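Local coordinates for abhydrolase domain-containing protein (Exiguobacterium antarcticum, PDB 5H3H), which hydrolyses esters as an enzyme of the alpha/beta-hydrolase fold and probably also acts as a perhydrolase, holding ethaneperoxoic acid in its ligand pocket, at residues 15-20 / 48-53; 38-43 / 256-261; 67-72 / 190-195. All coordinates share one frame; numbering follows the deposited sequence.

Contact 1 (15-20 / 48-53); sequences VEDIGS and GYRYIG
Glu16, Asp17 and Ile18 pair antiparallel with Gly53, Ile52 and Tyr51, joining strand 12-18 to strand 50-54 in the antiparallel part of the alpha/beta-hydrolase sheet. The axes lie 4.8 Å apart at 178°. Backbone bonds come in two reciprocal sets: Glu16 with Gly53, and Ile18 with Tyr51, where Tyr51 N reaches Ile18 O at 2.7 Å. Between these sets Asp17 and Ile52 form the non-hydrogen-bonded pair, with CA-H...O contacts alongside.

The ionic part is a two-pronged, side-on salt bridge. With CG anti to the backbone N (chi1 -178°) and the chain extended to NE, Arg50 carries its guanidinium across to the neighbouring strand and the Asp17 carboxylate. NE donates to the syn lone pair of Asp17 OD1 at 2.8 Å, while NH2 meets OD2 on its syn side at 2.7 Å. The two bonds, one to each carboxylate oxygen, hold the groups nearly coplanar (12° apart) and restrain both against rotation. A leucine in place of Arg50 would probably leave the Asp17 carboxylate without its countercharge and free to turn.

Apolar contacts lie on both faces of the sheet. On the face of Tyr51 and Ile18, the tyrosine ring packs against helix 38-46 while its OH bonds to Asn34, and Ile18 CD1 comes within 4.2 Å of Tyr51 CD2. Gly53 leaves room for the tyrosine, since a CB there would clash with Tyr51 OH; its backbone N sits 3.6 Å above the Tyr51 ring, offset toward the rim. On the face of Asp17 and Ile52, Val15 lies side by side with Ile52, CG1 to CG2 at 3.5 Å.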
# COMPACT_ATOMS: atom_id res chain seq x y z
N VAL B 15 4.80 -23.52 -1.87
CA VAL B 15 5.30 -22.96 -0.63
C VAL B 15 5.66 -24.09 0.34
O VAL B 15 4.83 -24.98 0.63
CB VAL B 15 4.23 -22.08 0.06
CG1 VAL B 15 4.83 -21.44 1.31
CG2 VAL B 15 3.71 -21.02 -0.87
N GLU B 16 6.89 -24.07 0.86
CA GLU B 16 7.33 -24.97 1.87
C GLU B 16 6.92 -24.31 3.22
O GLU B 16 7.55 -23.36 3.72
CB GLU B 16 8.86 -25.18 1.76
CG GLU B 16 9.44 -26.31 2.59
CD GLU B 16 9.29 -27.73 1.99
OE1 GLU B 16 8.98 -27.86 0.79
OE2 GLU B 16 9.53 -28.74 2.72
N ASP B 17 5.84 -24.80 3.80
CA ASP B 17 5.28 -24.18 5.00
C ASP B 17 5.52 -25.19 6.14
O ASP B 17 4.96 -26.29 6.13
CB ASP B 17 3.81 -23.86 4.75
CG ASP B 17 3.08 -23.34 6.04
OD1 ASP B 17 3.75 -23.07 7.07
OD2 ASP B 17 1.82 -23.19 6.03
N ILE B 18 6.40 -24.85 7.07
CA ILE B 18 6.91 -25.79 8.09
C ILE B 18 7.02 -25.12 9.48
O ILE B 18 7.62 -24.01 9.59
CB ILE B 18 8.35 -26.26 7.75
CG1 ILE B 18 8.42 -26.86 6.37
CG2 ILE B 18 8.78 -27.33 8.73
CD1 ILE B 18 9.84 -27.19 5.91
N GLY B 19 6.52 -25.79 10.53
CA GLY B 19 6.62 -25.31 11.91
C GLY B 19 5.37 -24.57 12.33
O GLY B 19 4.43 -24.44 11.54
N SER B 20 5.35 -24.09 13.58
CA SER B 20 4.20 -23.34 14.16
C SER B 20 4.77 -22.13 14.88
O SER B 20 6.01 -21.97 14.97
CB SER B 20 3.40 -24.20 15.14
OG SER B 20 4.21 -24.79 16.11
N GLY B 48 11.78 -22.65 17.14
CA GLY B 48 10.33 -22.68 17.24
C GLY B 48 9.62 -21.65 16.40
O GLY B 48 8.52 -21.22 16.77
N TYR B 49 10.25 -21.20 15.30
CA TYR B 49 9.59 -20.34 14.32
C TYR B 49 9.04 -21.16 13.15
O TYR B 49 9.37 -22.32 13.01
CB TYR B 49 10.58 -19.26 13.85
CG TYR B 49 10.84 -18.30 15.00
CD1 TYR B 49 10.03 -17.17 15.18
CD2 TYR B 49 11.80 -18.58 15.96
CE1 TYR B 49 10.21 -16.32 16.27
CE2 TYR B 49 11.99 -17.76 17.05
CZ TYR B 49 11.20 -16.63 17.21
OH TYR B 49 11.40 -15.81 18.30
N ARG B 50 8.17 -20.55 12.37
CA ARG B 50 7.56 -21.17 11.25
C ARG B 50 8.22 -20.64 9.97
O ARG B 50 8.20 -19.45 9.72
CB ARG B 50 6.10 -20.85 11.28
CG ARG B 50 5.30 -21.48 10.18
CD ARG B 50 3.86 -21.10 10.38
NE ARG B 50 3.04 -21.49 9.25
CZ ARG B 50 1.75 -21.20 9.12
NH1 ARG B 50 1.13 -20.51 10.08
NH2 ARG B 50 1.08 -21.57 8.01
N TYR B 51 8.79 -21.56 9.19
CA TYR B 51 9.48 -21.29 7.93
C TYR B 51 8.47 -21.29 6.80
O TYR B 51 7.71 -22.23 6.66
CB TYR B 51 10.54 -22.38 7.70
CG TYR B 51 11.24 -22.29 6.40
CD1 TYR B 51 12.28 -21.36 6.18
CD2 TYR B 51 10.90 -23.15 5.34
CE1 TYR B 51 12.96 -21.33 4.98
CE2 TYR B 51 11.57 -23.08 4.12
CZ TYR B 51 12.59 -22.19 3.95
OH TYR B 51 13.23 -22.11 2.69
N ILE B 52 8.42 -20.22 6.01
CA ILE B 52 7.59 -20.15 4.86
C ILE B 52 8.52 -19.81 3.68
O ILE B 52 8.81 -18.69 3.45
CB ILE B 52 6.44 -19.14 5.01
CG1 ILE B 52 5.45 -19.57 6.11
CG2 ILE B 52 5.69 -18.98 3.71
CD1 ILE B 52 5.49 -18.67 7.31
N GLY B 53 8.97 -20.82 2.95
CA GLY B 53 9.91 -20.61 1.84
C GLY B 53 9.14 -20.70 0.54
O GLY B 53 8.65 -21.78 0.22

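Contact 2 (38-43 / 256-261); sequences EYQKNR and EKFTET
Gln40 and Thr259 meet where helix 38-46 packs beside helix 255-267, two helices on one side of the central sheet, as is usual in the alpha/beta-hydrolase fold. The short segments cross at -44° with their axes 9.5 Å apart, and the two residues bring their CA atoms to 5.3 Å.

In the first shell, the Thr259 methyl CG2 presses against the Gln40 side chain, 3.4 Å from CG, with the amide also close by. The glutamine bends at chi2 (71°), which folds its end back toward helix 255-267. Its amide stands perpendicular to the Phe258 ring and approaches the ring edge, NE2 lying 3.6 Å from CD2 and near the ring plane. Farther along, Arg43 and Glu260 form a salt bridge in which Glu260 OE1 is 3.1 Å from Arg43 NE. That oxygen lies well out of the guanidinium plane, and no N-H points at it, so the attraction is one of charge alone.

The next shell sets these groups in place. Phe258 rests on Met250 and Phe251 of helix 250-253, and Phe251 O takes a weak hydrogen bond from Gln40 NE2. Arg43 has a second acidic partner in Glu46 of its own helix, through NH1. With Thr259 OG1 placed between the backbone N and the carbonyl carbon (chi1 51°), CG2 is turned to the glutamine while the hydroxyl turns back to its own helix, with the carbonyl oxygens of Arg255 and Glu256 both within its reach. One water bridges the helices on the side of the charged groups: it is weakly bound to Arg43 NH2, Glu256 OE1 and Glu260 OE1, and donates more firmly to Thr259 OG1 at 2.9 Å.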
# COMPACT_ATOMS: atom_id res chain seq x y z
N GLU B 38 18.24 -23.71 3.37
CA GLU B 38 18.13 -24.86 4.28
C GLU B 38 18.87 -24.72 5.63
O GLU B 38 18.30 -25.09 6.65
CB GLU B 38 18.48 -26.18 3.58
CG GLU B 38 19.91 -26.70 3.69
CD GLU B 38 20.08 -28.08 3.02
OE1 GLU B 38 19.28 -28.41 2.09
OE2 GLU B 38 20.95 -28.85 3.44
N TYR B 39 20.12 -24.22 5.60
CA TYR B 39 20.96 -24.02 6.80
C TYR B 39 20.34 -23.03 7.81
O TYR B 39 20.48 -23.20 9.02
CB TYR B 39 22.43 -23.66 6.42
CG TYR B 39 23.05 -24.78 5.65
CD1 TYR B 39 23.42 -25.95 6.30
CD2 TYR B 39 23.06 -24.77 4.24
CE1 TYR B 39 23.86 -27.06 5.59
CE2 TYR B 39 23.51 -25.86 3.53
CZ TYR B 39 23.91 -27.02 4.21
OH TYR B 39 24.35 -28.14 3.53
N GLN B 40 19.65 -22.01 7.30
CA GLN B 40 18.89 -21.07 8.10
C GLN B 40 17.61 -21.67 8.59
O GLN B 40 17.27 -21.55 9.74
CB GLN B 40 18.59 -19.79 7.31
CG GLN B 40 19.84 -18.93 7.12
CD GLN B 40 20.81 -19.55 6.14
OE1 GLN B 40 20.44 -19.85 5.03
NE2 GLN B 40 22.05 -19.70 6.53
N LYS B 41 16.91 -22.36 7.71
CA LYS B 41 15.62 -22.97 8.06
C LYS B 41 15.79 -23.92 9.24
O LYS B 41 14.90 -23.97 10.11
CB LYS B 41 15.03 -23.72 6.84
CG LYS B 41 13.90 -24.68 7.13
CD LYS B 41 13.65 -25.60 5.94
CE LYS B 41 14.76 -26.64 5.78
NZ LYS B 41 14.58 -27.54 4.62
N ASN B 42 16.87 -24.69 9.25
CA ASN B 42 17.10 -25.71 10.31
C ASN B 42 17.10 -25.02 11.66
O ASN B 42 16.44 -25.48 12.59
CB ASN B 42 18.41 -26.46 10.18
CG ASN B 42 18.49 -27.33 8.96
OD1 ASN B 42 17.47 -27.78 8.41
ND2 ASN B 42 19.72 -27.60 8.54
N ARG B 43 17.81 -23.91 11.73
CA ARG B 43 17.84 -23.12 12.98
C ARG B 43 16.51 -22.45 13.30
O ARG B 43 16.11 -22.48 14.47
CB ARG B 43 18.98 -22.09 13.01
CG ARG B 43 19.28 -21.49 14.40
CD ARG B 43 20.08 -22.41 15.33
NE ARG B 43 21.22 -23.00 14.61
CZ ARG B 43 21.97 -24.03 15.04
NH1 ARG B 43 21.75 -24.59 16.24
NH2 ARG B 43 22.98 -24.48 14.25
N GLU B 256 27.24 -19.45 9.92
CA GLU B 256 26.90 -19.26 11.33
C GLU B 256 26.51 -17.84 11.68
O GLU B 256 25.45 -17.60 12.35
CB GLU B 256 28.06 -19.74 12.20
CG GLU B 256 27.63 -20.17 13.59
CD GLU B 256 27.18 -21.62 13.64
OE1 GLU B 256 26.69 -22.15 12.61
OE2 GLU B 256 27.31 -22.25 14.72
N LYS B 257 27.31 -16.86 11.21
CA LYS B 257 26.99 -15.46 11.48
C LYS B 257 25.67 -15.03 10.79
O LYS B 257 24.78 -14.36 11.37
CB LYS B 257 28.15 -14.57 11.05
CG LYS B 257 27.97 -13.13 11.51
CD LYS B 257 29.03 -12.24 10.88
CE LYS B 257 28.64 -10.79 10.98
NZ LYS B 257 29.67 -9.91 10.35
N PHE B 258 25.52 -15.44 9.55
CA PHE B 258 24.30 -15.11 8.81
C PHE B 258 23.09 -15.68 9.56
O PHE B 258 22.15 -14.93 9.85
CB PHE B 258 24.36 -15.64 7.37
CG PHE B 258 23.18 -15.23 6.54
CD1 PHE B 258 23.14 -14.01 5.91
CD2 PHE B 258 22.10 -16.06 6.40
CE1 PHE B 258 22.05 -13.61 5.16
CE2 PHE B 258 21.02 -15.67 5.64
CZ PHE B 258 20.99 -14.44 5.03
N THR B 259 23.11 -16.98 9.88
CA THR B 259 22.01 -17.63 10.60
C THR B 259 21.73 -17.01 11.96
O THR B 259 20.62 -16.71 12.31
CB THR B 259 22.16 -19.19 10.72
OG1 THR B 259 23.45 -19.56 11.24
CG2 THR B 259 22.12 -19.80 9.45
N GLU B 260 22.75 -16.78 12.76
CA GLU B 260 22.47 -16.32 14.09
C GLU B 260 22.10 -14.81 14.15
O GLU B 260 21.31 -14.44 14.96
CB GLU B 260 23.60 -16.75 15.03
CG GLU B 260 23.76 -18.29 15.14
CD GLU B 260 22.54 -19.03 15.74
OE1 GLU B 260 22.25 -20.15 15.27
OE2 GLU B 260 21.90 -18.54 16.69
N THR B 261 22.57 -13.98 13.22
CA THR B 261 22.03 -12.63 13.01
C THR B 261 20.53 -12.63 12.59
O THR B 261 19.73 -11.79 13.02
CB THR B 261 22.84 -11.91 11.89
OG1 THR B 261 24.24 -11.92 12.21
CG2 THR B 261 22.41 -10.47 11.70
O HOH W 1 23.96 -21.81 12.92

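Contact 3 (67-72 / 190-195); sequences TGYDYT and IQSAIA
The turn at Tyr69 and Asp70, just ahead of helix 71-85, runs close to helix 186-198, with CA-CA distances of 5.2 Å for both Tyr69 to Ser192 and Asp70 to Ala195. Packing rather than polar bonding joins the two segments.

Tyr69 carries much of the contact. Its ring stands across the Gln191 side chain at about a right angle, and Gln191 CB comes to 3.3 Å from Tyr69 CD2, a tight fit. At the other side of the ring's base, Ser192 OG lies 3.6 Å from Tyr69 CD1. The contact with the ring is van der Waals only; the hydroxyl is hydrogen-bonded to Tyr59 OH and to Gly188 O in the preceding turn of its own helix. The far end of Tyr69 is likewise fixed, its OH bonding to Pro65 O, so the ring is held between helix and loop.

Ala195 forms the second point of contact. Its CB faces the turn, 3.5 Å from Tyr69 O, a carbonyl oxygen that is buried here without a polar partner. The same methyl meets the Tyr71 ring, 4.0 Å from CE1. Tyr71 CG lies anti to the carbonyl carbon (chi1 -73°), and this brings the ring end round toward the helix although the side chain sets off in another direction.

Asp70 is the N-cap of helix 71-85, its OD2 receiving Thr73 N, while Tyr71 N donates to Glu199 just beyond helix 186-198. Tyr71 and Ser192 both touch Met97, and Ser192 also touches Trp30, two residues of the ethaneperoxoic acid pocket. The arrangement is that of an alpha/beta-hydrolase cap, whose helices between strands 114-120 and 211-217 close over the core beside the ligand site.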
# COMPACT_ATOMS: atom_id res chain seq x y z
N THR B 67 4.64 -15.79 -18.58
CA THR B 67 4.73 -14.43 -18.23
C THR B 67 4.56 -14.20 -16.71
O THR B 67 4.25 -15.13 -15.92
CB THR B 67 3.63 -13.68 -19.05
OG1 THR B 67 4.04 -12.35 -19.23
CG2 THR B 67 2.23 -13.75 -18.41
N GLY B 68 4.85 -12.95 -16.33
CA GLY B 68 4.61 -12.43 -15.01
C GLY B 68 5.81 -12.45 -14.08
O GLY B 68 5.63 -12.52 -12.88
N TYR B 69 7.02 -12.30 -14.63
CA TYR B 69 8.26 -12.34 -13.85
C TYR B 69 8.71 -10.96 -13.40
O TYR B 69 9.72 -10.82 -12.68
CB TYR B 69 9.35 -13.12 -14.63
CG TYR B 69 8.95 -14.56 -14.83
CD1 TYR B 69 9.27 -15.52 -13.90
CD2 TYR B 69 8.19 -14.95 -15.91
CE1 TYR B 69 8.86 -16.83 -14.06
CE2 TYR B 69 7.79 -16.23 -16.06
CZ TYR B 69 8.15 -17.18 -15.15
OH TYR B 69 7.74 -18.48 -15.26
N ASP B 70 7.95 -9.94 -13.82
CA ASP B 70 8.12 -8.53 -13.41
C ASP B 70 7.82 -8.45 -11.93
O ASP B 70 7.13 -9.34 -11.36
CB ASP B 70 7.20 -7.63 -14.23
CG ASP B 70 5.72 -8.01 -14.07
OD1 ASP B 70 5.29 -8.98 -14.74
OD2 ASP B 70 5.00 -7.39 -13.24
N TYR B 71 8.44 -7.51 -11.25
CA TYR B 71 8.36 -7.51 -9.75
C TYR B 71 6.94 -7.21 -9.31
O TYR B 71 6.52 -7.72 -8.27
CB TYR B 71 9.30 -6.51 -9.14
CG TYR B 71 10.80 -6.87 -9.18
CD1 TYR B 71 11.26 -8.04 -9.79
CD2 TYR B 71 11.74 -6.02 -8.66
CE1 TYR B 71 12.64 -8.32 -9.86
CE2 TYR B 71 13.12 -6.31 -8.71
CZ TYR B 71 13.55 -7.46 -9.33
OH TYR B 71 14.88 -7.78 -9.37
N THR B 72 6.20 -6.41 -10.09
CA THR B 72 4.78 -6.17 -9.76
C THR B 72 4.04 -7.50 -9.65
O THR B 72 3.46 -7.77 -8.63
CB THR B 72 4.07 -5.24 -10.74
OG1 THR B 72 4.68 -3.94 -10.69
CG2 THR B 72 2.55 -5.12 -10.40
N ILE B 190 15.10 -16.76 -17.79
CA ILE B 190 15.26 -15.63 -18.74
C ILE B 190 14.40 -14.40 -18.39
O ILE B 190 14.91 -13.30 -18.29
CB ILE B 190 15.00 -16.11 -20.17
CG1 ILE B 190 16.21 -16.98 -20.59
CG2 ILE B 190 14.70 -14.96 -21.10
CD1 ILE B 190 15.91 -17.86 -21.76
N GLN B 191 13.10 -14.60 -18.25
CA GLN B 191 12.17 -13.51 -17.92
C GLN B 191 12.52 -12.77 -16.61
O GLN B 191 12.45 -11.53 -16.57
CB GLN B 191 10.71 -14.02 -17.89
CG GLN B 191 10.15 -14.65 -19.19
CD GLN B 191 10.17 -13.75 -20.41
OE1 GLN B 191 11.22 -13.48 -21.02
NE2 GLN B 191 9.01 -13.29 -20.78
N SER B 192 13.02 -13.47 -15.58
CA SER B 192 13.45 -12.81 -14.35
C SER B 192 14.72 -12.02 -14.52
O SER B 192 14.87 -11.00 -13.86
CB SER B 192 13.70 -13.78 -13.20
OG SER B 192 12.56 -14.54 -12.85
N ALA B 193 15.67 -12.52 -15.33
CA ALA B 193 16.85 -11.72 -15.77
C ALA B 193 16.46 -10.41 -16.44
O ALA B 193 17.10 -9.41 -16.20
CB ALA B 193 17.75 -12.52 -16.72
N ILE B 194 15.39 -10.41 -17.23
CA ILE B 194 14.86 -9.18 -17.88
C ILE B 194 14.33 -8.18 -16.81
O ILE B 194 14.58 -6.99 -16.91
CB ILE B 194 13.81 -9.54 -18.95
CG1 ILE B 194 14.53 -10.15 -20.16
CG2 ILE B 194 12.88 -8.36 -19.33
CD1 ILE B 194 13.60 -10.59 -21.28
N ALA B 195 13.60 -8.69 -15.82
CA ALA B 195 13.16 -7.88 -14.69
C ALA B 195 14.37 -7.38 -13.89
O ALA B 195 14.44 -6.19 -13.52
CB ALA B 195 12.22 -8.70 -13.83

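Overall arrangement
Contacts 1 and 2 adjoin, their centres 14 Å apart. Helix 38-46 and strand 50-54 are consecutive in the chain, and Lys41 of contact 2 lies against Tyr51 and Ile18 of contact 1, so sheet pairing and helix packing form one continuous part of the fold. Their segments alternate along the sequence, and helix 255-267 brings the C-terminal end of the chain back to this early region. Contact 3 stands apart, its centre 26 Å from that of contact 1 and 29 Å from that of contact 2, across the chain's centre from the latter. Contact 1 closes before contact 3 opens; nested within the loop closed by contact 2, contact 3 joins cap to core near the bound ligand.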